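Local coordinates for protein dihydrophenazinedicarboxylate synthase (Burkholderia, PDB 4HMW) that uses FMN to catalyse several oxidations in the terminal steps of phenazine antibiotic biosynthesis, passing electrons to oxygen to give hydrogen peroxide, at residues P182-F187 against R198-R203. Sequence-based numbering, arbitrary orientation.
Sequences PHEMEF and RLRYER. With FMN (flavin mononucleotide), chain C.
R198 grips the carboxylate of E186 side-on, NE bonding OE2 and NH2 bonding OE1, both at 2.8 Å and nearly straight. Both oxygens lie in the guanidinium plane; the nitrogens approach on the syn side but tilted out of the carboxylate plane, the two planes being 33° apart. A bend at chi3 (65°) turns the NE/NH2 edge of R198 toward the extended E186. The same NH2 also donates to FMN O2P at 2.9 Å; E186 is thus a second-shell residue that probably holds the guanidinium in the orientation that meets the phosphate. R198 NH1 is hydrogen-bonded to S146 OG of the second subunit and to Q214 O. On the face carrying E184, E186, R200 and E202, E184 and R200 are paired by charge alone, OE1 lying 3.6 Å from NE and well out of the guanidinium plane, while a water links these two atoms. Another water joins E184 OE1 to E202 OE2, and E184 OE2 forms a salt bridge with R87 of the second subunit. Between the strands, M185 with Y201 and F187 with L199 are hydrogen-bonded pairs. Their side chains fill the other face, packed against helix 30-43, the F187 ring meeting Y201 obliquely, CE1 to CD1 at 3.8 Å. This antiparallel beta hairpin, its first strand beginning at a classic beta bulge against strand 109-119, helps complete an FMN site shared between subunits.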
ATOM      1  N   PRO B 182      -9.880  12.315  -4.813  1.00 18.89           N
ATOM      2  CA  PRO B 182      -9.093  12.675  -3.637  1.00 18.65           C
ATOM      3  C   PRO B 182      -9.632  13.886  -2.903  1.00 18.05           C
ATOM      4  O   PRO B 182     -10.130  14.813  -3.555  1.00 18.38           O
ATOM      5  CB  PRO B 182      -7.713  13.007  -4.230  1.00 18.46           C
ATOM      6  CG  PRO B 182      -7.997  13.420  -5.634  1.00 20.28           C
ATOM      7  CD  PRO B 182      -9.158  12.577  -6.071  1.00 19.67           C
ATOM      8  N   HIS B 183      -9.521  13.878  -1.572  1.00 16.42           N
ATOM      9  CA  HIS B 183      -9.569  15.123  -0.789  1.00 18.29           C
ATOM     10  C   HIS B 183      -8.192  15.483  -0.240  1.00 17.70           C
ATOM     11  O   HIS B 183      -8.029  16.545   0.374  1.00 17.90           O
ATOM     12  CB  HIS B 183     -10.563  15.023   0.378  1.00 18.30           C
ATOM     13  CG  HIS B 183     -10.202  13.992   1.389  1.00 18.86           C
ATOM     14  ND1 HIS B 183     -10.772  12.743   1.395  1.00 21.19           N
ATOM     15  CD2 HIS B 183      -9.320  14.013   2.420  1.00 18.62           C
ATOM     16  CE1 HIS B 183     -10.248  12.030   2.379  1.00 21.37           C
ATOM     17  NE2 HIS B 183      -9.363  12.777   3.013  1.00 19.67           N
ATOM     18  N   GLU B 184      -7.215  14.593  -0.437  1.00 13.51           N
ATOM     19  CA  GLU B 184      -5.863  14.834   0.069  1.00 14.81           C
ATOM     20  C   GLU B 184      -4.917  14.016  -0.782  1.00 14.58           C
ATOM     21  O   GLU B 184      -5.211  12.878  -1.089  1.00 15.87           O
ATOM     22  CB  GLU B 184      -5.727  14.436   1.551  1.00 18.00           C
ATOM     23  CG  GLU B 184      -4.328  14.672   2.113  1.00 20.49           C
ATOM     24  CD  GLU B 184      -4.190  14.254   3.583  1.00 23.98           C
ATOM     25  OE1 GLU B 184      -3.123  14.529   4.175  1.00 22.62           O
ATOM     26  OE2 GLU B 184      -5.146  13.669   4.168  1.00 26.54           O
ATOM     27  N   MET B 185      -3.796  14.604  -1.191  1.00 13.31           N
ATOM     28  CA  MET B 185      -2.713  13.858  -1.830  1.00 14.86           C
ATOM     29  C   MET B 185      -1.362  14.281  -1.300  1.00 14.90           C
ATOM     30  O   MET B 185      -1.176  15.406  -0.942  1.00 19.19           O
ATOM     31  CB  MET B 185      -2.723  14.076  -3.337  1.00 17.83           C
ATOM     32  CG  MET B 185      -3.943  13.489  -3.955  1.00 20.23           C
ATOM     33  SD  MET B 185      -4.025  13.568  -5.729  1.00 25.89           S
ATOM     34  CE  MET B 185      -2.485  12.955  -6.218  1.00 18.58           C
ATOM     35  N   GLU B 186      -0.417  13.354  -1.247  1.00 13.25           N
ATOM     36  CA  GLU B 186       0.956  13.731  -0.945  1.00 13.36           C
ATOM     37  C   GLU B 186       1.861  13.174  -1.987  1.00 12.41           C
ATOM     38  O   GLU B 186       1.700  12.003  -2.442  1.00 12.19           O
ATOM     39  CB  GLU B 186       1.472  13.211   0.416  1.00 15.86           C
ATOM     40  CG  GLU B 186       2.931  13.749   0.665  1.00 21.25           C
ATOM     41  CD  GLU B 186       3.753  13.086   1.793  1.00 23.25           C
ATOM     42  OE1 GLU B 186       3.165  12.474   2.742  1.00 24.00           O
ATOM     43  OE2 GLU B 186       5.014  13.217   1.738  1.00 19.52           O
ATOM     44  N   PHE B 187       2.820  14.013  -2.367  1.00 13.41           N
ATOM     45  CA  PHE B 187       3.861  13.655  -3.318  1.00 12.81           C
ATOM     46  C   PHE B 187       5.163  13.654  -2.551  1.00 13.43           C
ATOM     47  O   PHE B 187       5.511  14.652  -1.920  1.00 18.02           O
ATOM     48  CB  PHE B 187       3.884  14.689  -4.417  1.00 12.82           C
ATOM     49  CG  PHE B 187       2.651  14.664  -5.281  1.00 15.44           C
ATOM     50  CD1 PHE B 187       1.512  15.339  -4.873  1.00 14.60           C
ATOM     51  CD2 PHE B 187       2.627  13.980  -6.477  1.00 16.98           C
ATOM     52  CE1 PHE B 187       0.372  15.310  -5.609  1.00 16.37           C
ATOM     53  CE2 PHE B 187       1.476  13.971  -7.245  1.00 15.33           C
ATOM     54  CZ  PHE B 187       0.339  14.641  -6.800  1.00 16.35           C
ATOM     55  N   ARG B 198       8.538  16.669   0.277  1.00 11.17           N
ATOM     56  CA  ARG B 198       7.187  16.239   0.657  1.00 12.57           C
ATOM     57  C   ARG B 198       6.228  17.367   0.403  1.00 11.82           C
ATOM     58  O   ARG B 198       6.341  18.416   1.001  1.00 12.80           O
ATOM     59  CB  ARG B 198       7.120  15.874   2.135  1.00 13.81           C
ATOM     60  CG  ARG B 198       8.055  14.721   2.563  1.00 13.33           C
ATOM     61  CD  ARG B 198       7.738  14.308   3.984  1.00 13.65           C
ATOM     62  NE  ARG B 198       6.391  13.751   4.082  1.00 13.54           N
ATOM     63  CZ  ARG B 198       5.781  13.407   5.224  1.00 13.27           C
ATOM     64  NH1 ARG B 198       6.387  13.584   6.388  1.00 15.17           N
ATOM     65  NH2 ARG B 198       4.547  12.891   5.178  1.00 14.93           N
ATOM     66  N   LEU B 199       5.291  17.152  -0.519  1.00 14.12           N
ATOM     67  CA  LEU B 199       4.305  18.154  -0.880  1.00 14.20           C
ATOM     68  C   LEU B 199       2.933  17.586  -0.637  1.00 13.91           C
ATOM     69  O   LEU B 199       2.513  16.603  -1.274  1.00 14.54           O
ATOM     70  CB  LEU B 199       4.454  18.512  -2.375  1.00 14.97           C
ATOM     71  CG  LEU B 199       3.465  19.557  -2.905  1.00 17.19           C
ATOM     72  CD1 LEU B 199       3.700  20.941  -2.293  1.00 18.58           C
ATOM     73  CD2 LEU B 199       3.587  19.623  -4.433  1.00 17.99           C
ATOM     74  N   ARG B 200       2.215  18.213   0.272  1.00 15.09           N
ATOM     75  CA  ARG B 200       0.856  17.817   0.619  1.00 16.94           C
ATOM     76  C   ARG B 200      -0.179  18.759   0.021  1.00 15.99           C
ATOM     77  O   ARG B 200      -0.041  19.968   0.119  1.00 17.51           O
ATOM     78  CB  ARG B 200       0.689  17.776   2.146  1.00 15.34           C
ATOM     79  CG  ARG B 200      -0.763  17.630   2.581  1.00 16.75           C
ATOM     80  CD  ARG B 200      -0.956  17.736   4.085  1.00 22.93           C
ATOM     81  NE  ARG B 200      -0.351  16.670   4.849  1.00 26.15           N
ATOM     82  CZ  ARG B 200      -0.047  16.765   6.153  1.00 28.32           C
ATOM     83  NH1 ARG B 200      -0.246  17.911   6.814  1.00 28.24           N
ATOM     84  NH2 ARG B 200       0.492  15.726   6.797  1.00 29.83           N
ATOM     85  N   TYR B 201      -1.169  18.176  -0.652  1.00 14.88           N
ATOM     86  CA  TYR B 201      -2.370  18.877  -1.112  1.00 13.23           C
ATOM     87  C   TYR B 201      -3.564  18.497  -0.251  1.00 14.36           C
ATOM     88  O   TYR B 201      -3.820  17.314  -0.037  1.00 14.69           O
ATOM     89  CB  TYR B 201      -2.759  18.466  -2.513  1.00 16.42           C
ATOM     90  CG  TYR B 201      -1.971  19.093  -3.650  1.00 17.52           C
ATOM     91  CD1 TYR B 201      -0.702  18.623  -3.988  1.00 17.93           C
ATOM     92  CD2 TYR B 201      -2.505  20.141  -4.404  1.00 18.38           C
ATOM     93  CE1 TYR B 201       0.004  19.170  -5.046  1.00 18.10           C
ATOM     94  CE2 TYR B 201      -1.797  20.708  -5.451  1.00 17.67           C
ATOM     95  CZ  TYR B 201      -0.538  20.206  -5.767  1.00 18.95           C
ATOM     96  OH  TYR B 201       0.176  20.707  -6.815  1.00 20.59           O
ATOM     97  N   GLU B 202      -4.317  19.488   0.204  1.00 18.17           N
ATOM     98  CA  GLU B 202      -5.555  19.217   0.948  1.00 20.88           C
ATOM     99  C   GLU B 202      -6.688  20.030   0.357  1.00 21.15           C
ATOM    100  O   GLU B 202      -6.510  21.203   0.073  1.00 21.26           O
ATOM    101  CB  GLU B 202      -5.425  19.609   2.424  1.00 25.56           C
ATOM    102  CG  GLU B 202      -4.504  18.760   3.267  1.00 30.99           C
ATOM    103  CD  GLU B 202      -4.236  19.367   4.667  1.00 36.10           C
ATOM    104  OE1 GLU B 202      -3.506  20.388   4.747  1.00 37.91           O
ATOM    105  OE2 GLU B 202      -4.780  18.838   5.684  1.00 36.94           O
ATOM    106  N   ARG B 203      -7.868  19.427   0.232  1.00 21.67           N
ATOM    107  CA  ARG B 203      -8.990  20.144  -0.350  1.00 25.42           C
ATOM    108  C   ARG B 203      -9.406  21.241   0.590  1.00 28.28           C
ATOM    109  O   ARG B 203      -9.432  21.055   1.793  1.00 28.59           O
ATOM    110  CB  ARG B 203     -10.177  19.222  -0.685  1.00 28.42           C
ATOM    111  CG  ARG B 203     -11.076  19.810  -1.763  1.00 35.20           C
ATOM    112  CD  ARG B 203     -12.252  18.886  -2.058  1.00 41.34           C
ATOM    113  NE  ARG B 203     -13.445  19.595  -2.536  1.00 45.30           N
ATOM    114  CZ  ARG B 203     -14.504  18.999  -3.083  1.00 47.52           C
ATOM    115  NH1 ARG B 203     -15.538  19.719  -3.493  1.00 47.85           N
ATOM    116  NH2 ARG B 203     -14.530  17.678  -3.241  1.00 48.31           N
TER
HETATM  117  N1  FMN C 301       9.105   6.532   7.680  1.00 13.47           N
HETATM  118  C2  FMN C 301       9.203   6.122   8.981  1.00 14.23           C
HETATM  119  O2  FMN C 301       8.770   6.817   9.882  1.00 14.93           O
HETATM  120  N3  FMN C 301       9.743   4.898   9.271  1.00 13.55           N
HETATM  121  C4  FMN C 301      10.249   4.103   8.273  1.00 13.83           C
HETATM  122  O4  FMN C 301      10.739   2.997   8.579  1.00 16.82           O
HETATM  123  C4A FMN C 301      10.179   4.526   6.951  1.00 12.47           C
HETATM  124  N5  FMN C 301      10.714   3.755   5.933  1.00 13.19           N
HETATM  125  C5A FMN C 301      10.584   4.205   4.616  1.00 12.31           C
HETATM  126  C6  FMN C 301      11.085   3.422   3.598  1.00 14.00           C
HETATM  127  C7  FMN C 301      10.951   3.819   2.282  1.00 14.23           C
HETATM  128  C7M FMN C 301      11.509   2.938   1.220  1.00 17.74           C
HETATM  129  C8  FMN C 301      10.346   5.033   1.981  1.00 12.62           C
HETATM  130  C8M FMN C 301      10.173   5.475   0.565  1.00 14.77           C
HETATM  131  C9  FMN C 301       9.841   5.820   2.998  1.00 12.18           C
HETATM  132  C9A FMN C 301       9.995   5.433   4.324  1.00 12.53           C
HETATM  133  N10 FMN C 301       9.507   6.230   5.393  1.00 10.80           N
HETATM  134  C10 FMN C 301       9.611   5.761   6.678  1.00 12.11           C
HETATM  135  C1' FMN C 301       8.857   7.554   5.208  1.00 11.55           C
HETATM  136  C2' FMN C 301       7.334   7.419   5.133  1.00 12.22           C
HETATM  137  O2' FMN C 301       6.914   6.892   3.866  1.00 12.24           O
HETATM  138  C3' FMN C 301       6.621   8.751   5.369  1.00 12.02           C
HETATM  139  O3' FMN C 301       7.095   9.678   4.415  1.00 12.97           O
HETATM  140  C4' FMN C 301       6.824   9.260   6.809  1.00 12.70           C
HETATM  141  O4' FMN C 301       6.954   8.158   7.687  1.00 12.45           O
HETATM  142  C5' FMN C 301       5.732  10.234   7.222  1.00 11.18           C
HETATM  143  O5' FMN C 301       4.461   9.639   7.065  1.00 13.26           O
HETATM  144  P   FMN C 301       3.156  10.285   7.720  1.00 13.61           P
HETATM  145  O1P FMN C 301       3.204  10.031   9.215  1.00 14.09           O
HETATM  146  O2P FMN C 301       3.185  11.793   7.430  1.00 13.39           O
HETATM  147  O3P FMN C 301       2.011   9.556   7.106  1.00 14.87           O
HETATM  148  O   HOH W   1     -12.810  15.646  -2.799  1.00 37.49           O
HETATM  149  O   HOH W   2      -0.298  14.260   3.494  1.00 25.03           O
HETATM  150  O   HOH W   3      -3.576  16.334   6.444  1.00 34.26           O